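Local coordinates for protein L-serine ammonia-lyase (PDB 5C3U) that belongs to the pyridoxal-phosphate-dependent enzymes and holds pyridoxal-5'-phosphate in a pocket built within one alpha/beta chain, at residues Ala280-Ala285 against Val309-Gly314; Ala21-His26 against Glu43-Ser48; Leu151-His156 against Leu184-Ile189. All coordinates share one frame; numbering follows the deposited sequence.

Contact 1: Ala280-Ala285 against Val309-Gly314; sequences ASAGAA and VLVTGG. With PLP (pyridoxal-5'-phosphate), chain B.
V309 meets A285 where strand 306-311 packs against helix 280-290, the two short axes nearly antiparallel at 170° and 7.8 Å apart. The valine turns CG1 anti to its own backbone N (chi1 -179°), and this branch touches A285 CB at 3.9 Å; L286 and C289 of the same helix also pack on V309. At L310 the side chain leads away from the helix, so what faces A285 is the main chain, with L310 O 4.3 Å from A285 CB. V311 touches more loosely: its CG1 lies 4.5 Å from A282 CB. The strand is interior to its sheet, bonded through the backbone to F39 and K41 on one neighbouring strand and to I176 on the other.

T312, just past the strand end, carries most of the polar character. Its chi1 of 50° sets OG1 between backbone N and carbonyl carbon, and from there OG1 lies against A282 CB at 3.5 Å and approaches N1 of pyridoxal-5'-phosphate to 2.7 Å. S281 supplies a second surface to the ring nitrogen through CB, which is 3.6 Å from N1; its OG is instead hydrogen-bonded to E279 and to the backbone N of S234. G313 follows at a positive phi, which by itself favours glycine, its N near A282 CB and its O 3.8 Å from C2A of pyridoxal-5'-phosphate.

On the helix side the contact is thus made mostly by alanine methyls, small enough to let the backbones come close and set against both aliphatic and polar atoms, while T312 OG1 also reaches the pyridine nitrogen. A neutral hydroxyl beside N1, as in fold-type II relatives, would probably favour protonation of the ring less than a carboxylate would.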
loop_
_atom_site.group_PDB
_atom_site.type_symbol
_atom_site.label_atom_id
_atom_site.label_comp_id
_atom_site.label_asym_id
_atom_site.label_seq_id
_atom_site.Cartn_x
_atom_site.Cartn_y
_atom_site.Cartn_z
ATOM N N ALA A 280 8.724 5.242 1.583
ATOM C CA ALA A 280 9.519 4.093 2.023
ATOM C C ALA A 280 8.734 2.789 2.067
ATOM O O ALA A 280 9.342 1.711 1.948
ATOM C CB ALA A 280 10.157 4.378 3.380
ATOM N N SER A 281 7.397 2.871 2.240
ATOM C CA SER A 281 6.527 1.703 2.086
ATOM C C SER A 281 6.730 0.987 0.730
ATOM O O SER A 281 6.956 -0.230 0.664
ATOM C CB SER A 281 5.058 2.112 2.287
ATOM O OG SER A 281 4.941 2.870 3.499
ATOM N N ALA A 282 6.689 1.754 -0.356
ATOM C CA ALA A 282 6.929 1.203 -1.693
ATOM C C ALA A 282 8.396 0.875 -1.839
ATOM O O ALA A 282 8.774 -0.091 -2.518
ATOM C CB ALA A 282 6.523 2.238 -2.747
ATOM N N GLY A 283 9.235 1.680 -1.194
ATOM C CA GLY A 283 10.670 1.475 -1.216
ATOM C C GLY A 283 11.019 0.088 -0.663
ATOM O O GLY A 283 11.949 -0.543 -1.145
ATOM N N ALA A 284 10.274 -0.375 0.339
ATOM C CA ALA A 284 10.504 -1.729 0.887
ATOM C C ALA A 284 10.408 -2.812 -0.201
ATOM O O ALA A 284 11.248 -3.708 -0.253
ATOM C CB ALA A 284 9.561 -2.030 2.043
ATOM N N ALA A 285 9.391 -2.732 -1.058
ATOM C CA ALA A 285 9.237 -3.722 -2.127
ATOM C C ALA A 285 10.330 -3.594 -3.184
ATOM O O ALA A 285 10.896 -4.594 -3.611
ATOM C CB ALA A 285 7.864 -3.627 -2.768
ATOM N N VAL A 309 6.812 -5.699 -9.477
ATOM C CA VAL A 309 6.895 -5.000 -8.181
ATOM C C VAL A 309 5.726 -4.042 -8.126
ATOM O O VAL A 309 5.575 -3.214 -9.036
ATOM C CB VAL A 309 8.217 -4.214 -8.039
ATOM C CG1 VAL A 309 8.299 -3.511 -6.681
ATOM C CG2 VAL A 309 9.405 -5.137 -8.249
ATOM N N LEU A 310 4.910 -4.127 -7.066
ATOM C CA LEU A 310 3.810 -3.170 -6.908
ATOM C C LEU A 310 4.344 -1.909 -6.286
ATOM O O LEU A 310 4.717 -1.897 -5.105
ATOM C CB LEU A 310 2.655 -3.749 -6.076
ATOM C CG LEU A 310 2.108 -5.121 -6.461
ATOM C CD1 LEU A 310 0.937 -5.479 -5.546
ATOM C CD2 LEU A 310 1.682 -5.185 -7.927
ATOM N N VAL A 311 4.407 -0.847 -7.089
ATOM C CA VAL A 311 4.976 0.396 -6.631
ATOM C C VAL A 311 3.823 1.234 -6.115
ATOM O O VAL A 311 3.113 1.904 -6.876
ATOM C CB VAL A 311 5.759 1.124 -7.737
ATOM C CG1 VAL A 311 6.254 2.492 -7.231
ATOM C CG2 VAL A 311 6.930 0.260 -8.186
ATOM N N THR A 312 3.632 1.161 -4.805
ATOM C CA THR A 312 2.374 1.603 -4.208
ATOM C C THR A 312 2.195 3.116 -4.137
ATOM O O THR A 312 1.071 3.587 -3.958
ATOM C CB THR A 312 2.121 0.921 -2.859
ATOM O OG1 THR A 312 3.290 1.051 -2.029
ATOM C CG2 THR A 312 1.823 -0.547 -3.098
ATOM N N GLY A 313 3.296 3.858 -4.269
ATOM C CA GLY A 313 3.240 5.307 -4.399
ATOM C C GLY A 313 3.304 5.914 -3.012
ATOM O O GLY A 313 4.246 5.636 -2.239
ATOM N N GLY A 314 2.304 6.722 -2.691
ATOM C CA GLY A 314 2.197 7.320 -1.366
ATOM C C GLY A 314 2.619 8.781 -1.296
ATOM O O GLY A 314 3.506 9.224 -2.025
HETATM N N1 PLP B . 2.166 1.077 0.439
HETATM C C2 PLP B . 1.487 2.236 0.493
HETATM C C2A PLP B . 2.077 3.532 -0.009
HETATM C C3 PLP B . 0.141 2.243 1.070
HETATM O O3 PLP B . -0.577 3.408 1.136
HETATM C C4 PLP B . -0.399 0.947 1.533
HETATM C C4A PLP B . -1.759 0.888 2.090
HETATM C C5 PLP B . 0.441 -0.274 1.426
HETATM C C6 PLP B . 1.712 -0.126 0.859
HETATM C C5A PLP B . -0.044 -1.647 1.893
HETATM O O4P PLP B . -1.075 -1.460 2.855
HETATM P P PLP B . -2.040 -2.581 3.517
HETATM O O1P PLP B . -3.214 -2.771 2.622
HETATM O O2P PLP B . -1.218 -3.857 3.777
HETATM O O3P PLP B . -2.353 -1.871 4.787
#

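Contact 2: Ala21-His26 against Glu43-Ser48; sequences ATPLLH and ENIQPS
T22 and E43 bring their CA atoms to 6.3 Å at the point where the segment leading into strand 24-26 passes the end of strand 37-42. The two strands are antiparallel neighbours, P23 being backbone-bonded to M42 and L25 to L40. Beyond E43 the chain winds into a short 3-10 turn, with Q46 N donating to E43 O at 3.2 Å.

The carboxylate of E43 is the polar centre. Its chain starts away from T22 but curls back on itself, turning OE2 to T22 and OE1 to Q46 and R54. T22 OG1 donates to E43 OE2 at 2.7 Å, coming in on the syn side and 33° out of the carboxylate plane; chi1 of 54° swings the hydroxyl there. From just past the 3-10 segment, Q46 NE2 donates to E43 OE1 over 3.0 Å, nearly straight at 163°. R54 adds a salt bridge to OE1, which probably favours an ionised carboxylate, while the other end of the amide, Q46 OE1, takes the backbone N of V20.

Van der Waals contacts flank this network. T22 crosses Q46 at about a right angle and lays its methyl CG2 against NE2 at 3.4 Å, and on the more exposed side P23 CD makes an apolar contact with I45 CG1 at 4.2 Å.

The arrangement joins the single antiparallel edge strand of a mixed, otherwise parallel sheet to the loop that follows its neighbour. That loop runs on to helix 52-67, whose first residue belongs to the pocket for pyridoxal-5'-phosphate.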
loop_
_atom_site.group_PDB
_atom_site.type_symbol
_atom_site.label_atom_id
_atom_site.label_comp_id
_atom_site.label_asym_id
_atom_site.label_seq_id
_atom_site.Cartn_x
_atom_site.Cartn_y
_atom_site.Cartn_z
ATOM N N ALA A 21 -6.689 2.719 -14.496
ATOM C CA ALA A 21 -5.690 1.733 -14.890
ATOM C C ALA A 21 -4.318 2.412 -14.920
ATOM O O ALA A 21 -4.180 3.571 -15.335
ATOM C CB ALA A 21 -6.038 1.100 -16.233
ATOM N N THR A 22 -3.310 1.720 -14.413
ATOM C CA THR A 22 -2.001 2.340 -14.247
ATOM C C THR A 22 -0.977 1.645 -15.138
ATOM O O THR A 22 -1.152 0.476 -15.466
ATOM C CB THR A 22 -1.509 2.233 -12.794
ATOM O OG1 THR A 22 -1.553 0.862 -12.398
ATOM C CG2 THR A 22 -2.361 3.072 -11.849
ATOM N N PRO A 23 0.102 2.359 -15.510
ATOM C CA PRO A 23 1.159 1.753 -16.331
ATOM C C PRO A 23 1.874 0.583 -15.659
ATOM O O PRO A 23 2.051 0.576 -14.420
ATOM C CB PRO A 23 2.165 2.893 -16.505
ATOM C CG PRO A 23 1.396 4.134 -16.322
ATOM C CD PRO A 23 0.311 3.810 -15.330
ATOM N N LEU A 24 2.288 -0.379 -16.484
ATOM C CA LEU A 24 3.235 -1.408 -16.065
ATOM C C LEU A 24 4.549 -1.140 -16.803
ATOM O O LEU A 24 4.676 -1.452 -17.989
ATOM C CB LEU A 24 2.701 -2.815 -16.346
ATOM C CG LEU A 24 3.570 -3.986 -15.867
ATOM C CD1 LEU A 24 3.575 -4.115 -14.348
ATOM C CD2 LEU A 24 3.155 -5.299 -16.503
ATOM N N LEU A 25 5.499 -0.522 -16.108
ATOM C CA LEU A 25 6.759 -0.102 -16.727
ATOM C C LEU A 25 7.859 -1.147 -16.649
ATOM O O LEU A 25 8.058 -1.796 -15.626
ATOM C CB LEU A 25 7.241 1.227 -16.137
ATOM C CG LEU A 25 6.340 2.468 -16.254
ATOM C CD1 LEU A 25 6.966 3.629 -15.496
ATOM C CD2 LEU A 25 6.043 2.873 -17.697
ATOM N N HIS A 26 8.569 -1.323 -17.758
ATOM C CA HIS A 26 9.743 -2.172 -17.765
ATOM C C HIS A 26 10.888 -1.414 -17.148
ATOM O O HIS A 26 11.051 -0.207 -17.381
ATOM C CB HIS A 26 10.064 -2.583 -19.199
ATOM C CG HIS A 26 11.155 -3.608 -19.308
ATOM N ND1 HIS A 26 12.312 -3.368 -19.967
ATOM C CD2 HIS A 26 11.242 -4.913 -18.812
ATOM C CE1 HIS A 26 13.102 -4.465 -19.899
ATOM N NE2 HIS A 26 12.446 -5.409 -19.192
ATOM N N GLU A 43 1.326 2.478 -9.132
ATOM C CA GLU A 43 0.174 3.020 -8.386
ATOM C C GLU A 43 0.283 4.487 -7.916
ATOM O O GLU A 43 -0.703 5.078 -7.427
ATOM C CB GLU A 43 -0.159 2.062 -7.234
ATOM C CG GLU A 43 -0.478 0.656 -7.729
ATOM C CD GLU A 43 -1.710 0.630 -8.636
ATOM O OE1 GLU A 43 -2.796 1.038 -8.173
ATOM O OE2 GLU A 43 -1.590 0.195 -9.804
ATOM N N ASN A 44 1.471 5.087 -8.055
ATOM C CA ASN A 44 1.643 6.508 -7.739
ATOM C C ASN A 44 0.862 7.396 -8.694
ATOM O O ASN A 44 0.668 8.580 -8.428
ATOM C CB ASN A 44 3.131 6.898 -7.735
ATOM C CG ASN A 44 3.843 6.520 -9.033
ATOM O OD1 ASN A 44 3.620 5.440 -9.590
ATOM N ND2 ASN A 44 4.713 7.402 -9.511
ATOM N N ILE A 45 0.406 6.809 -9.798
ATOM C CA ILE A 45 -0.374 7.514 -10.831
ATOM C C ILE A 45 -1.882 7.596 -10.495
ATOM O O ILE A 45 -2.639 8.359 -11.109
ATOM C CB ILE A 45 -0.171 6.847 -12.224
ATOM C CG1 ILE A 45 1.302 6.920 -12.644
ATOM C CG2 ILE A 45 -1.042 7.500 -13.306
ATOM C CD1 ILE A 45 1.853 8.330 -12.689
ATOM N N GLN A 46 -2.318 6.820 -9.514
ATOM C CA GLN A 46 -3.719 6.862 -9.072
ATOM C C GLN A 46 -4.108 8.253 -8.605
ATOM O O GLN A 46 -3.264 8.974 -8.039
ATOM C CB GLN A 46 -3.936 5.894 -7.903
ATOM C CG GLN A 46 -3.852 4.424 -8.265
ATOM C CD GLN A 46 -4.988 3.939 -9.152
ATOM O OE1 GLN A 46 -5.921 4.673 -9.463
ATOM N NE2 GLN A 46 -4.904 2.688 -9.561
ATOM N N PRO A 47 -5.384 8.640 -8.805
ATOM C CA PRO A 47 -5.861 9.823 -8.116
ATOM C C PRO A 47 -5.577 9.667 -6.633
ATOM O O PRO A 47 -5.672 8.560 -6.083
ATOM C CB PRO A 47 -7.376 9.809 -8.350
ATOM C CG PRO A 47 -7.597 8.940 -9.526
ATOM C CD PRO A 47 -6.421 8.021 -9.658
ATOM N N SER A 48 -5.199 10.767 -6.014
ATOM C CA SER A 48 -4.746 10.822 -4.599
ATOM C C SER A 48 -3.299 10.333 -4.350
ATOM O O SER A 48 -2.744 10.606 -3.289
ATOM C CB SER A 48 -5.742 10.228 -3.584
ATOM O OG SER A 48 -5.567 8.813 -3.433
#

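Contact 3: Leu151-His156 against Leu184-Ile189; sequences LIWQGH and LLNGVI. With PLP (pyridoxal-5'-phosphate), chain B.
W153 and G187 mark the closest backbone approach, with CA atoms 4.2 Å apart, as helices 150-166 and 183-194 cross at -57°. W153 O comes to 3.2 Å from G187 CA, and the glycine is what makes so near a passage possible: a CB there would collide with W153 O and H156 CB.

Two CH-pi contacts accompany the crossing. N186 places CB over the five-membered ring of W153, 3.9 Å from its centroid, and the amide stands almost upright on the indole, the planes 83° apart. On the other ring, L184 CD1 sits over a face of H156, 4.2 Å from the imidazole centroid; CG of the leucine runs anti to its backbone N, which carries the methyl across the histidine.

Among the polar atoms, W153 NE1 and N186 ND2 are neighbours at 3.3 Å but both are donors, and each is satisfied by another partner: NE1 by S147 O, ND2 by S241 OG. N186 OD1 pairs with S244 OG.

L184 N donates to O1P of pyridoxal-5'-phosphate at 2.9 Å and 153°. G180, G181 and G182 also give backbone N-H groups to pyridoxal-5'-phosphate, consistent with the glycine-rich loop and helix N-terminus that hold the phosphate in fold-type II pyridoxal-phosphate enzymes.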
loop_
_atom_site.group_PDB
_atom_site.type_symbol
_atom_site.label_atom_id
_atom_site.label_comp_id
_atom_site.label_asym_id
_atom_site.label_seq_id
_atom_site.Cartn_x
_atom_site.Cartn_y
_atom_site.Cartn_z
ATOM N N LEU A 151 -14.645 -4.973 1.151
ATOM C CA LEU A 151 -14.717 -4.070 -0.008
ATOM C C LEU A 151 -13.353 -3.572 -0.456
ATOM O O LEU A 151 -13.122 -3.358 -1.655
ATOM C CB LEU A 151 -15.627 -2.866 0.275
ATOM C CG LEU A 151 -17.120 -3.227 0.222
ATOM C CD1 LEU A 151 -17.970 -2.128 0.843
ATOM C CD2 LEU A 151 -17.551 -3.534 -1.213
ATOM N N ILE A 152 -12.486 -3.322 0.518
ATOM C CA ILE A 152 -11.109 -2.888 0.247
ATOM C C ILE A 152 -10.366 -4.003 -0.500
ATOM O O ILE A 152 -9.700 -3.758 -1.501
ATOM C CB ILE A 152 -10.395 -2.483 1.554
ATOM C CG1 ILE A 152 -11.116 -1.283 2.200
ATOM C CG2 ILE A 152 -8.933 -2.142 1.295
ATOM C CD1 ILE A 152 -10.525 -0.828 3.505
ATOM N N TRP A 153 -10.475 -5.249 -0.036
ATOM C CA TRP A 153 -9.815 -6.330 -0.771
ATOM C C TRP A 153 -10.305 -6.463 -2.187
ATOM O O TRP A 153 -9.517 -6.672 -3.103
ATOM C CB TRP A 153 -9.958 -7.671 -0.058
ATOM C CG TRP A 153 -9.785 -7.552 1.431
ATOM C CD1 TRP A 153 -8.947 -6.683 2.131
ATOM C CD2 TRP A 153 -10.469 -8.344 2.464
ATOM N NE1 TRP A 153 -9.063 -6.877 3.491
ATOM C CE2 TRP A 153 -9.971 -7.855 3.756
ATOM C CE3 TRP A 153 -11.420 -9.379 2.446
ATOM C CZ2 TRP A 153 -10.414 -8.382 4.966
ATOM C CZ3 TRP A 153 -11.859 -9.890 3.671
ATOM C CH2 TRP A 153 -11.363 -9.408 4.900
ATOM N N GLN A 154 -11.618 -6.370 -2.365
ATOM C CA GLN A 154 -12.229 -6.445 -3.685
ATOM C C GLN A 154 -11.698 -5.343 -4.607
ATOM O O GLN A 154 -11.333 -5.604 -5.777
ATOM C CB GLN A 154 -13.745 -6.325 -3.528
ATOM C CG GLN A 154 -14.541 -6.620 -4.780
ATOM C CD GLN A 154 -15.912 -5.979 -4.721
ATOM O OE1 GLN A 154 -16.890 -6.629 -4.364
ATOM N NE2 GLN A 154 -15.985 -4.686 -5.039
ATOM N N GLY A 155 -11.638 -4.133 -4.066
ATOM C CA GLY A 155 -11.101 -2.972 -4.777
ATOM C C GLY A 155 -9.656 -3.196 -5.201
ATOM O O GLY A 155 -9.300 -3.016 -6.375
ATOM N N HIS A 156 -8.828 -3.627 -4.251
ATOM C CA HIS A 156 -7.425 -3.891 -4.545
ATOM C C HIS A 156 -7.241 -4.989 -5.553
ATOM O O HIS A 156 -6.274 -4.971 -6.302
ATOM C CB HIS A 156 -6.640 -4.213 -3.290
ATOM C CG HIS A 156 -6.331 -3.005 -2.402
ATOM N ND1 HIS A 156 -6.032 -1.765 -2.900
ATOM C CD2 HIS A 156 -6.234 -2.906 -1.026
ATOM C CE1 HIS A 156 -5.785 -0.929 -1.874
ATOM N NE2 HIS A 156 -5.875 -1.635 -0.727
ATOM N N LEU A 184 -4.001 -4.859 0.778
ATOM C CA LEU A 184 -3.493 -4.993 -0.593
ATOM C C LEU A 184 -3.116 -6.440 -0.852
ATOM O O LEU A 184 -3.529 -7.034 -1.855
ATOM C CB LEU A 184 -2.302 -4.066 -0.818
ATOM C CG LEU A 184 -1.626 -4.133 -2.180
ATOM C CD1 LEU A 184 -2.592 -3.834 -3.325
ATOM C CD2 LEU A 184 -0.438 -3.164 -2.177
ATOM N N LEU A 185 -2.370 -7.002 0.087
ATOM C CA LEU A 185 -2.038 -8.412 0.063
ATOM C C LEU A 185 -3.260 -9.297 -0.223
ATOM O O LEU A 185 -3.223 -10.133 -1.129
ATOM C CB LEU A 185 -1.363 -8.835 1.359
ATOM C CG LEU A 185 -1.042 -10.332 1.378
ATOM C CD1 LEU A 185 -0.057 -10.677 0.256
ATOM C CD2 LEU A 185 -0.533 -10.796 2.731
ATOM N N ASN A 186 -4.317 -9.122 0.565
ATOM C CA ASN A 186 -5.560 -9.896 0.382
ATOM C C ASN A 186 -6.150 -9.733 -1.017
ATOM O O ASN A 186 -6.562 -10.712 -1.639
ATOM C CB ASN A 186 -6.616 -9.522 1.449
ATOM C CG ASN A 186 -6.165 -9.825 2.877
ATOM O OD1 ASN A 186 -5.171 -10.523 3.105
ATOM N ND2 ASN A 186 -6.895 -9.283 3.853
ATOM N N GLY A 187 -6.219 -8.492 -1.506
ATOM C CA GLY A 187 -6.707 -8.271 -2.862
ATOM C C GLY A 187 -5.831 -8.950 -3.917
ATOM O O GLY A 187 -6.335 -9.523 -4.884
ATOM N N VAL A 188 -4.516 -8.893 -3.734
ATOM C CA VAL A 188 -3.607 -9.542 -4.678
ATOM C C VAL A 188 -3.853 -11.062 -4.726
ATOM O O VAL A 188 -4.092 -11.638 -5.806
ATOM C CB VAL A 188 -2.135 -9.182 -4.379
ATOM C CG1 VAL A 188 -1.183 -9.986 -5.252
ATOM C CG2 VAL A 188 -1.921 -7.690 -4.645
ATOM N N ILE A 189 -3.867 -11.690 -3.563
ATOM C CA ILE A 189 -4.084 -13.132 -3.518
ATOM C C ILE A 189 -5.464 -13.500 -4.094
ATOM O O ILE A 189 -5.584 -14.423 -4.915
ATOM C CB ILE A 189 -3.938 -13.669 -2.094
ATOM C CG1 ILE A 189 -2.487 -13.527 -1.617
ATOM C CG2 ILE A 189 -4.372 -15.130 -2.030
ATOM C CD1 ILE A 189 -2.360 -13.681 -0.118
HETATM N N1 PLP B . 2.166 1.077 0.439
HETATM C C2 PLP B . 1.487 2.236 0.493
HETATM C C2A PLP B . 2.077 3.532 -0.009
HETATM C C3 PLP B . 0.141 2.243 1.070
HETATM O O3 PLP B . -0.577 3.408 1.136
HETATM C C4 PLP B . -0.399 0.947 1.533
HETATM C C4A PLP B . -1.759 0.888 2.090
HETATM C C5 PLP B . 0.441 -0.274 1.426
HETATM C C6 PLP B . 1.712 -0.126 0.859
HETATM C C5A PLP B . -0.044 -1.647 1.893
HETATM O O4P PLP B . -1.075 -1.460 2.855
HETATM P P PLP B . -2.040 -2.581 3.517
HETATM O O1P PLP B . -3.214 -2.771 2.622
HETATM O O2P PLP B . -1.218 -3.857 3.777
HETATM O O3P PLP B . -2.353 -1.871 4.787
#

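In the fold
Contacts 1 and 3 hold pyridoxal-5'-phosphate from its two ends, the first at the pyridine nitrogen and the second at the phosphate. Their centres are 16 Å apart, yet they touch: beside the ligand T312 CG2 packs on L184 CD2 at 3.6 Å, and farther from it L310 CD1 meets V188 CG2 at 3.7 Å. Contact 2 reaches the same sheet as contact 1, centres about 12 Å apart, and E43 N makes a probable hydrogen bond of 2.9 Å to V311 O. It stands back from the ligand, the side chain of E43 being about 8 Å from it. Contacts 2 and 3 do not touch; their nearest atoms are about 7 Å apart.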